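Local structure of endoglucanase FnCel5A (Fervidobacterium nodosum, 3NCO) at residues Asn240-Val245 against Lys277-Ile282; Ser57-Ile62 against Pro255-Glu260; Ile176-Trp181 against Arg188-Val193. The protein probably hydrolyses internal beta-1,4-glucosidic bonds of cellulose, as a family 5 glycoside hydrolase built on a TIM barrel. All blocks are in the same frame, centred on the assembly; numbering follows the deposited sequence.

Contact 1 of 3, residues Asn240-Val245 against Lys277-Ile282; sequences NHFKYV and KTVRRI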
loop_
_atom_site.group_PDB
_atom_site.type_symbol
_atom_site.label_atom_id
_atom_site.label_comp_id
_atom_site.label_asym_id
_atom_site.label_seq_id
_atom_site.Cartn_x
_atom_site.Cartn_y
_atom_site.Cartn_z
ATOM N N ASN A 240 -10.288 12.674 13.944
ATOM C CA ASN A 240 -9.346 12.769 15.057
ATOM C C ASN A 240 -8.103 11.927 14.702
ATOM O O ASN A 240 -6.962 12.339 14.917
ATOM C CB ASN A 240 -10.044 12.301 16.373
ATOM C CG ASN A 240 -9.177 12.454 17.652
ATOM O OD1 ASN A 240 -8.836 13.576 18.079
ATOM N ND2 ASN A 240 -8.874 11.328 18.291
ATOM N N HIS A 241 -8.339 10.709 14.197
ATOM C CA HIS A 241 -7.217 9.834 13.799
ATOM C C HIS A 241 -6.326 10.487 12.713
ATOM O O HIS A 241 -5.089 10.443 12.788
ATOM C CB HIS A 241 -7.787 8.529 13.276
ATOM C CG HIS A 241 -8.466 7.714 14.338
ATOM N ND1 HIS A 241 -9.340 6.694 14.039
ATOM C CD2 HIS A 241 -8.394 7.768 15.691
ATOM C CE1 HIS A 241 -9.743 6.120 15.159
ATOM N NE2 HIS A 241 -9.185 6.755 16.178
ATOM N N PHE A 242 -6.954 10.990 11.661
ATOM C CA PHE A 242 -6.199 11.523 10.504
ATOM C C PHE A 242 -5.527 12.851 10.869
ATOM O O PHE A 242 -4.391 13.121 10.408
ATOM C CB PHE A 242 -7.122 11.735 9.304
ATOM C CG PHE A 242 -7.428 10.482 8.539
ATOM C CD1 PHE A 242 -7.766 9.291 9.189
ATOM C CD2 PHE A 242 -7.303 10.472 7.161
ATOM C CE1 PHE A 242 -8.014 8.104 8.439
ATOM C CE2 PHE A 242 -7.529 9.310 6.425
ATOM C CZ PHE A 242 -7.921 8.149 7.066
ATOM N N LYS A 243 -6.192 13.646 11.707
ATOM C CA LYS A 243 -5.544 14.875 12.249
ATOM C C LYS A 243 -4.237 14.571 13.004
ATOM O O LYS A 243 -3.219 15.283 12.903
ATOM C CB LYS A 243 -6.528 15.665 13.098
ATOM C CG LYS A 243 -5.948 16.988 13.653
ATOM C CD LYS A 243 -7.013 17.751 14.452
ATOM C CE LYS A 243 -7.038 17.234 15.866
ATOM N NZ LYS A 243 -6.916 18.366 16.838
ATOM N N TYR A 244 -4.255 13.499 13.803
ATOM C CA TYR A 244 -3.058 13.095 14.484
ATOM C C TYR A 244 -1.938 12.822 13.485
ATOM O O TYR A 244 -0.796 13.252 13.698
ATOM C CB TYR A 244 -3.368 11.852 15.330
ATOM C CG TYR A 244 -2.227 11.300 16.130
ATOM C CD1 TYR A 244 -1.805 11.940 17.286
ATOM C CD2 TYR A 244 -1.635 10.077 15.785
ATOM C CE1 TYR A 244 -0.787 11.425 18.054
ATOM C CE2 TYR A 244 -0.547 9.552 16.578
ATOM C CZ TYR A 244 -0.172 10.265 17.709
ATOM O OH TYR A 244 0.833 9.822 18.555
ATOM N N VAL A 245 -2.246 12.102 12.393
ATOM C CA VAL A 245 -1.186 11.814 11.383
ATOM C C VAL A 245 -0.733 13.101 10.676
ATOM O O VAL A 245 0.478 13.283 10.442
ATOM C CB VAL A 245 -1.661 10.792 10.357
ATOM C CG1 VAL A 245 -0.579 10.508 9.238
ATOM C CG2 VAL A 245 -2.059 9.440 11.109
ATOM N N LYS A 277 -16.505 6.502 1.695
ATOM C CA LYS A 277 -16.604 7.874 1.242
ATOM C C LYS A 277 -16.038 8.818 2.279
ATOM O O LYS A 277 -15.340 9.771 1.931
ATOM C CB LYS A 277 -18.094 8.207 1.039
ATOM C CG LYS A 277 -18.394 9.617 0.624
ATOM C CD LYS A 277 -19.905 9.785 0.750
ATOM C CE LYS A 277 -20.501 10.644 -0.363
ATOM N NZ LYS A 277 -19.678 11.831 -0.799
ATOM N N THR A 278 -16.336 8.558 3.563
ATOM C CA THR A 278 -15.894 9.419 4.656
ATOM C C THR A 278 -14.367 9.368 4.793
ATOM O O THR A 278 -13.708 10.383 4.907
ATOM C CB THR A 278 -16.558 8.978 5.975
ATOM O OG1 THR A 278 -17.970 9.199 5.884
ATOM C CG2 THR A 278 -16.026 9.737 7.172
ATOM N N VAL A 279 -13.812 8.175 4.738
ATOM C CA VAL A 279 -12.344 8.037 4.776
ATOM C C VAL A 279 -11.708 8.772 3.599
ATOM O O VAL A 279 -10.756 9.544 3.785
ATOM C CB VAL A 279 -11.918 6.549 4.809
ATOM C CG1 VAL A 279 -10.444 6.480 4.639
ATOM C CG2 VAL A 279 -12.324 5.918 6.155
ATOM N N ARG A 280 -12.226 8.560 2.390
ATOM C CA ARG A 280 -11.698 9.277 1.223
ATOM C C ARG A 280 -11.743 10.824 1.406
ATOM O O ARG A 280 -10.766 11.520 1.160
ATOM C CB ARG A 280 -12.422 8.890 -0.066
ATOM C CG ARG A 280 -11.902 9.753 -1.227
ATOM C CD ARG A 280 -12.729 9.617 -2.486
ATOM N NE ARG A 280 -14.130 9.962 -2.280
ATOM C CZ ARG A 280 -14.588 11.189 -2.297
ATOM N NH1 ARG A 280 -15.879 11.440 -2.133
ATOM N NH2 ARG A 280 -13.745 12.178 -2.518
ATOM N N ARG A 281 -12.898 11.359 1.825
ATOM C CA ARG A 281 -13.028 12.814 1.996
ATOM C C ARG A 281 -12.072 13.353 3.043
ATOM O O ARG A 281 -11.543 14.456 2.878
ATOM C CB ARG A 281 -14.442 13.162 2.454
ATOM C CG ARG A 281 -15.504 12.896 1.401
ATOM C CD ARG A 281 -16.923 13.434 1.842
ATOM N NE ARG A 281 -17.187 13.301 3.298
ATOM C CZ ARG A 281 -18.174 12.577 3.878
ATOM N NH1 ARG A 281 -19.037 11.869 3.156
ATOM N NH2 ARG A 281 -18.295 12.556 5.213
ATOM N N ILE A 282 -11.888 12.616 4.139
ATOM C CA ILE A 282 -11.030 13.106 5.224
ATOM C C ILE A 282 -9.546 12.996 4.832
ATOM O O ILE A 282 -8.742 13.886 5.157
ATOM C CB ILE A 282 -11.332 12.394 6.560
ATOM C CG1 ILE A 282 -12.755 12.781 7.025
ATOM C CG2 ILE A 282 -10.253 12.713 7.639
ATOM C CD1 ILE A 282 -13.243 12.048 8.297
#
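Phe242 packs against Val279 and Ile282 in a buried, wholly apolar helix-helix contact in the outer layer of the TIM barrel. The two helices, 232-252 and 269-285, are consecutive around the barrel: the first leads into strand 256-261 and the second follows it, so the contact closes over the outer side of that strand. Val279 and Ile282 stand one helical turn apart and both meet the same aromatic side chain. Phe242 holds its ring anti to its own carbonyl carbon (chi1 -80°), which sends it off the helix toward the neighbouring one. Ile282 meets the base of that side chain: its CG2 branch lies 3.7 Å from Phe242 CB, at an oblique slant to the ring, and equally near CG and CD2. Val279 works at the far end, crossing the phenylalanine at about a right angle. Elsewhere, Phe202 and Tyr204 of strand 198-204 make edge-to-face contacts with Phe242, while Leu258 of strand 256-261 touches both Phe242 and Val279 from the barrel side. Of the two Val279 methyls, CG1, anti to the backbone N, does the touching, 3.9 Å from Phe242 CZ.

Contact 2 of 3, residues Ser57-Ile62 against Pro255-Glu260; sequences SVRIPI and PIFLGE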
loop_
_atom_site.group_PDB
_atom_site.type_symbol
_atom_site.label_atom_id
_atom_site.label_comp_id
_atom_site.label_asym_id
_atom_site.label_seq_id
_atom_site.Cartn_x
_atom_site.Cartn_y
_atom_site.Cartn_z
ATOM N N SER A 57 -3.361 5.875 -9.968
ATOM C CA SER A 57 -2.187 5.063 -9.625
ATOM C C SER A 57 -2.613 3.682 -9.151
ATOM O O SER A 57 -3.793 3.459 -8.815
ATOM C CB SER A 57 -1.393 5.771 -8.526
ATOM O OG SER A 57 -2.172 5.824 -7.342
ATOM N N VAL A 58 -1.652 2.772 -9.184
ATOM C CA VAL A 58 -1.902 1.421 -8.705
ATOM C C VAL A 58 -0.772 1.016 -7.789
ATOM O O VAL A 58 0.396 1.285 -8.061
ATOM C CB VAL A 58 -1.988 0.409 -9.932
ATOM C CG1 VAL A 58 -0.774 0.443 -10.840
ATOM C CG2 VAL A 58 -2.426 -0.964 -9.523
ATOM N N ARG A 59 -1.141 0.364 -6.680
ATOM C CA ARG A 59 -0.152 -0.130 -5.751
ATOM C C ARG A 59 -0.136 -1.666 -5.902
ATOM O O ARG A 59 -1.189 -2.273 -5.830
ATOM C CB ARG A 59 -0.553 0.245 -4.296
ATOM C CG ARG A 59 0.365 -0.430 -3.283
ATOM C CD ARG A 59 0.192 0.232 -1.905
ATOM N NE ARG A 59 1.044 -0.292 -0.833
ATOM C CZ ARG A 59 0.685 -1.222 0.054
ATOM N NH1 ARG A 59 -0.501 -1.832 -0.022
ATOM N NH2 ARG A 59 1.564 -1.531 1.035
ATOM N N ILE A 60 1.056 -2.240 -6.116
ATOM C CA ILE A 60 1.205 -3.681 -6.454
ATOM C C ILE A 60 2.000 -4.398 -5.315
ATOM O O ILE A 60 3.220 -4.340 -5.273
ATOM C CB ILE A 60 1.962 -3.877 -7.821
ATOM C CG1 ILE A 60 1.326 -3.014 -8.937
ATOM C CG2 ILE A 60 1.951 -5.331 -8.265
ATOM C CD1 ILE A 60 2.091 -3.145 -10.313
ATOM N N PRO A 61 1.293 -5.116 -4.428
ATOM C CA PRO A 61 1.870 -5.997 -3.419
ATOM C C PRO A 61 2.668 -7.134 -4.116
ATOM O O PRO A 61 2.169 -7.740 -5.067
ATOM C CB PRO A 61 0.626 -6.505 -2.674
ATOM C CG PRO A 61 -0.480 -5.336 -2.871
ATOM C CD PRO A 61 -0.190 -4.969 -4.324
ATOM N N ILE A 62 3.912 -7.350 -3.669
ATOM C CA ILE A 62 4.784 -8.385 -4.262
ATOM C C ILE A 62 5.559 -9.198 -3.210
ATOM O O ILE A 62 6.296 -8.628 -2.425
ATOM C CB ILE A 62 5.805 -7.732 -5.264
ATOM C CG1 ILE A 62 5.073 -6.839 -6.276
ATOM C CG2 ILE A 62 6.711 -8.784 -5.915
ATOM C CD1 ILE A 62 6.020 -5.982 -7.177
ATOM N N PRO A 255 5.352 14.072 3.232
ATOM C CA PRO A 255 3.980 13.839 2.762
ATOM C C PRO A 255 3.469 12.478 3.218
ATOM O O PRO A 255 4.266 11.616 3.578
ATOM C CB PRO A 255 4.120 13.783 1.237
ATOM C CG PRO A 255 5.549 14.006 0.903
ATOM C CD PRO A 255 6.355 13.847 2.174
ATOM N N ILE A 256 2.139 12.306 3.159
ATOM C CA ILE A 256 1.496 11.097 3.643
ATOM C C ILE A 256 0.643 10.461 2.529
ATOM O O ILE A 256 -0.209 11.133 1.927
ATOM C CB ILE A 256 0.524 11.447 4.811
ATOM C CG1 ILE A 256 1.318 11.946 6.010
ATOM C CG2 ILE A 256 -0.388 10.274 5.167
ATOM C CD1 ILE A 256 2.077 10.812 6.766
ATOM N N PHE A 257 0.809 9.132 2.357
ATOM C CA PHE A 257 -0.034 8.290 1.477
ATOM C C PHE A 257 -0.804 7.318 2.348
ATOM O O PHE A 257 -0.243 6.553 3.149
ATOM C CB PHE A 257 0.946 7.559 0.535
ATOM C CG PHE A 257 0.393 6.399 -0.218
ATOM C CD1 PHE A 257 -0.792 6.431 -0.974
ATOM C CD2 PHE A 257 1.201 5.256 -0.269
ATOM C CE1 PHE A 257 -1.126 5.306 -1.744
ATOM C CE2 PHE A 257 0.851 4.153 -0.985
ATOM C CZ PHE A 257 -0.261 4.172 -1.757
ATOM N N LEU A 258 -2.128 7.367 2.231
ATOM C CA LEU A 258 -2.950 6.372 2.893
ATOM C C LEU A 258 -2.973 5.152 1.946
ATOM O O LEU A 258 -3.767 5.133 0.975
ATOM C CB LEU A 258 -4.382 6.973 3.035
ATOM C CG LEU A 258 -5.518 6.005 3.434
ATOM C CD1 LEU A 258 -5.146 5.358 4.758
ATOM C CD2 LEU A 258 -6.911 6.689 3.547
ATOM N N GLY A 259 -2.076 4.177 2.208
ATOM C CA GLY A 259 -1.796 3.143 1.212
ATOM C C GLY A 259 -2.805 2.049 1.114
ATOM O O GLY A 259 -2.877 1.364 0.096
ATOM N N GLU A 260 -3.562 1.838 2.201
ATOM C CA GLU A 260 -4.682 0.923 2.096
ATOM C C GLU A 260 -5.791 1.472 2.923
ATOM O O GLU A 260 -5.588 2.010 4.006
ATOM C CB GLU A 260 -4.363 -0.465 2.639
ATOM C CG GLU A 260 -3.243 -1.150 1.955
ATOM C CD GLU A 260 -2.958 -2.518 2.542
ATOM O OE1 GLU A 260 -3.758 -3.037 3.375
ATOM O OE2 GLU A 260 -1.817 -3.095 2.279
#
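A salt bridge between Arg59 and Glu260 spans the interior of the barrel near the C-terminal ends of its strands, the end that carries the active site in TIM-barrel enzymes. Arg59 NH1 donates to Glu260 OE2 over 2.9 Å, with an N-H...O angle of 150°. The oxygen accepts through its anti lone pair and sits at the edge of the guanidinium, somewhat tilted from its plane. The two side chains cross at about a right angle, and Glu260 CG also lies 3.4 Å from Arg59 NH1. Strands 57-60 and 256-261 are the second and seventh of the eight-stranded parallel barrel, so they are not sheet neighbours: the axes of segments 57-60 and 256-260 come no closer than 9.2 Å and are inclined at 55°. The end of the seventh strand is where family 5 enzymes carry their nucleophile, consistent with such a role for Glu260. Arg59 bridges the gap with an extended chain, its CG anti to the backbone N (chi1 172°). Arg59 CD passes the edge of the Phe257 ring, near its plane and 4.0 Å from Phe257 CZ, and lies 3.8 Å from Gly259 O. Gly259 CA in turn rests over one face of the same ring. Glu140 forms a salt bridge with Arg59 NE, and Asn25 OD1 also takes a bond from NH1. Tyr205 OH is hydrogen-bonded to Glu260 OE1.

Contact 3 of 3, residues Ile176-Trp181 against Arg188-Val193; sequences IDVPNW and RELKLV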
loop_
_atom_site.group_PDB
_atom_site.type_symbol
_atom_site.label_atom_id
_atom_site.label_comp_id
_atom_site.label_asym_id
_atom_site.label_seq_id
_atom_site.Cartn_x
_atom_site.Cartn_y
_atom_site.Cartn_z
ATOM N N ILE A 176 7.888 4.818 2.874
ATOM C CA ILE A 176 8.208 4.217 4.172
ATOM C C ILE A 176 6.939 3.974 4.999
ATOM O O ILE A 176 6.211 4.923 5.335
ATOM C CB ILE A 176 9.152 5.177 5.005
ATOM C CG1 ILE A 176 10.327 5.622 4.156
ATOM C CG2 ILE A 176 9.585 4.546 6.312
ATOM C CD1 ILE A 176 11.118 4.491 3.488
ATOM N N ASP A 177 6.655 2.712 5.303
ATOM C CA ASP A 177 5.471 2.362 6.106
ATOM C C ASP A 177 5.659 2.626 7.582
ATOM O O ASP A 177 6.692 2.398 8.140
ATOM C CB ASP A 177 5.128 0.865 5.954
ATOM C CG ASP A 177 4.454 0.559 4.547
ATOM O OD1 ASP A 177 4.951 1.102 3.520
ATOM O OD2 ASP A 177 3.502 -0.268 4.476
ATOM N N VAL A 178 4.590 3.090 8.167
ATOM C CA VAL A 178 4.432 3.165 9.631
ATOM C C VAL A 178 4.487 1.728 10.179
ATOM O O VAL A 178 3.944 0.801 9.531
ATOM C CB VAL A 178 3.076 3.853 9.884
ATOM C CG1 VAL A 178 2.765 3.758 11.363
ATOM C CG2 VAL A 178 3.240 5.311 9.451
ATOM N N PRO A 179 5.146 1.531 11.341
ATOM C CA PRO A 179 5.306 0.167 11.903
ATOM C C PRO A 179 4.016 -0.278 12.614
ATOM O O PRO A 179 2.968 0.380 12.465
ATOM C CB PRO A 179 6.508 0.287 12.839
ATOM C CG PRO A 179 6.454 1.750 13.295
ATOM C CD PRO A 179 5.779 2.571 12.198
ATOM N N ASN A 180 4.074 -1.432 13.314
ATOM C CA ASN A 180 2.894 -2.012 13.983
ATOM C C ASN A 180 1.677 -2.075 13.056
ATOM O O ASN A 180 0.594 -1.533 13.330
ATOM C CB ASN A 180 2.569 -1.281 15.284
ATOM C CG ASN A 180 2.049 -2.222 16.351
ATOM O OD1 ASN A 180 2.791 -2.639 17.247
ATOM N ND2 ASN A 180 0.762 -2.557 16.267
ATOM N N TRP A 181 1.882 -2.778 11.950
ATOM C CA TRP A 181 0.826 -2.955 10.925
ATOM C C TRP A 181 0.427 -1.657 10.229
ATOM O O TRP A 181 -0.654 -1.617 9.593
ATOM C CB TRP A 181 -0.440 -3.577 11.535
ATOM C CG TRP A 181 -0.169 -4.788 12.255
ATOM C CD1 TRP A 181 -0.228 -4.988 13.630
ATOM C CD2 TRP A 181 0.197 -6.021 11.687
ATOM N NE1 TRP A 181 0.081 -6.278 13.920
ATOM C CE2 TRP A 181 0.342 -6.945 12.754
ATOM C CE3 TRP A 181 0.391 -6.458 10.389
ATOM C CZ2 TRP A 181 0.700 -8.264 12.549
ATOM C CZ3 TRP A 181 0.760 -7.785 10.178
ATOM C CH2 TRP A 181 0.890 -8.673 11.252
ATOM N N ARG A 188 4.073 8.153 15.443
ATOM C CA ARG A 188 5.070 8.826 16.240
ATOM C C ARG A 188 6.269 7.940 16.534
ATOM O O ARG A 188 7.268 8.422 17.057
ATOM C CB ARG A 188 4.450 9.291 17.568
ATOM C CG ARG A 188 3.829 8.116 18.411
ATOM C CD ARG A 188 3.177 8.688 19.696
ATOM N NE ARG A 188 2.823 7.728 20.749
ATOM C CZ ARG A 188 1.661 7.062 20.895
ATOM N NH1 ARG A 188 1.537 6.254 21.967
ATOM N NH2 ARG A 188 0.636 7.140 20.004
ATOM N N GLU A 189 6.174 6.637 16.252
ATOM C CA GLU A 189 7.293 5.741 16.551
ATOM C C GLU A 189 8.247 5.727 15.390
ATOM O O GLU A 189 9.325 5.223 15.513
ATOM C CB GLU A 189 6.803 4.288 16.783
ATOM C CG GLU A 189 5.671 4.142 17.793
ATOM C CD GLU A 189 6.071 4.402 19.219
ATOM O OE1 GLU A 189 7.291 4.492 19.518
ATOM O OE2 GLU A 189 5.143 4.515 20.058
ATOM N N LEU A 190 7.827 6.255 14.244
ATOM C CA LEU A 190 8.677 6.193 13.041
ATOM C C LEU A 190 9.748 7.266 13.113
ATOM O O LEU A 190 9.425 8.442 13.347
ATOM C CB LEU A 190 7.802 6.398 11.804
ATOM C CG LEU A 190 8.413 6.294 10.423
ATOM C CD1 LEU A 190 9.102 4.934 10.205
ATOM C CD2 LEU A 190 7.325 6.568 9.341
ATOM N N LYS A 191 11.020 6.869 12.926
ATOM C CA LYS A 191 12.146 7.819 12.859
ATOM C C LYS A 191 12.542 8.019 11.394
ATOM O O LYS A 191 12.861 7.044 10.701
ATOM C CB LYS A 191 13.335 7.309 13.669
ATOM C CG LYS A 191 14.464 8.243 13.666
ATOM C CD LYS A 191 15.769 7.583 14.087
ATOM C CE LYS A 191 15.787 7.303 15.577
ATOM N NZ LYS A 191 17.094 6.635 15.865
ATOM N N LEU A 192 12.525 9.269 10.935
ATOM C CA LEU A 192 12.809 9.563 9.526
ATOM C C LEU A 192 14.324 9.638 9.273
ATOM O O LEU A 192 15.134 9.407 10.189
ATOM C CB LEU A 192 12.021 10.795 9.049
ATOM C CG LEU A 192 10.504 10.610 9.089
ATOM C CD1 LEU A 192 9.797 11.868 8.620
ATOM C CD2 LEU A 192 10.135 9.450 8.133
ATOM N N VAL A 193 14.705 9.824 8.038
ATOM C CA VAL A 193 16.103 10.045 7.674
ATOM C C VAL A 193 16.107 11.302 6.815
ATOM O O VAL A 193 15.048 11.764 6.394
ATOM C CB VAL A 193 16.677 8.857 6.890
ATOM C CG1 VAL A 193 16.764 7.622 7.830
ATOM C CG2 VAL A 193 15.854 8.568 5.692
#
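Leu190 points its side chain into the start of the loop that leaves strand 174-177, and its two methyls divide the work. CG stands anti to the backbone N (chi1 -176°), carrying the fork away from the 188-193 backbone toward Ile176 and Val178. Leu190 CD1 reaches the CG2 branch of Ile176 at 3.9 Å, the two side chains meeting at a slant. Leu190 CD1 also comes to 4.1 Å from Asp177 O, an oxygen hydrogen-bonded to Trp154 NE1. Leu190 CD2, the other arm of the fork, lies 4.3 Å from Val178 CG2. Nearer the backbone, Leu190 CB faces the proline ring at its CD corner, 4.3 Å from Pro179 CD. Glu189 touches the next corner of that ring, its CB 4.3 Å from Pro179 CG. Only the root of Glu189 takes part; the rest turns away. The Glu189 side chain lies about 5 Å from a bound phosphate, probably from the crystallisation liquor. Asp177 points away from 188-193, and its OD2 accepts a hydrogen bond from Glu144 N. The contact lies within the connection from the fifth to the sixth strand of the TIM barrel, which in this chain contains no regular alpha-helix. A short 3-10 segment ends at Glu189 and the chain runs on as loop to Val193. Asn155 of helix 151-168 bonds the backbone at Glu189 and Lys191, Val200 of strand 198-204 meets Leu190, and Trp248 of helix 232-252 packs on both Leu190 and Leu192.

Overall arrangement
The three contacts sample successive depths of one barrel. Contact 2 is innermost, its centre about 3 Å from the centre of the chain, and is the polar one, a charged pair crossing the interior. The centres of contacts 1 and 3 lie about 17 and 14 Å from the centre of the chain; both are apolar, contact 1 between regular helices and contact 3 where a loop folds back onto the end of strand 174-177, with a partly exposed margin. Strand 256-261 links the first two: its outward residues back contact 1, Ile256 packing on Val245, while Phe257 and Glu260 serve contact 2. Tyr244 OH and Arg188 NH2, probably hydrogen-bonded, tie contact 1 to contact 3.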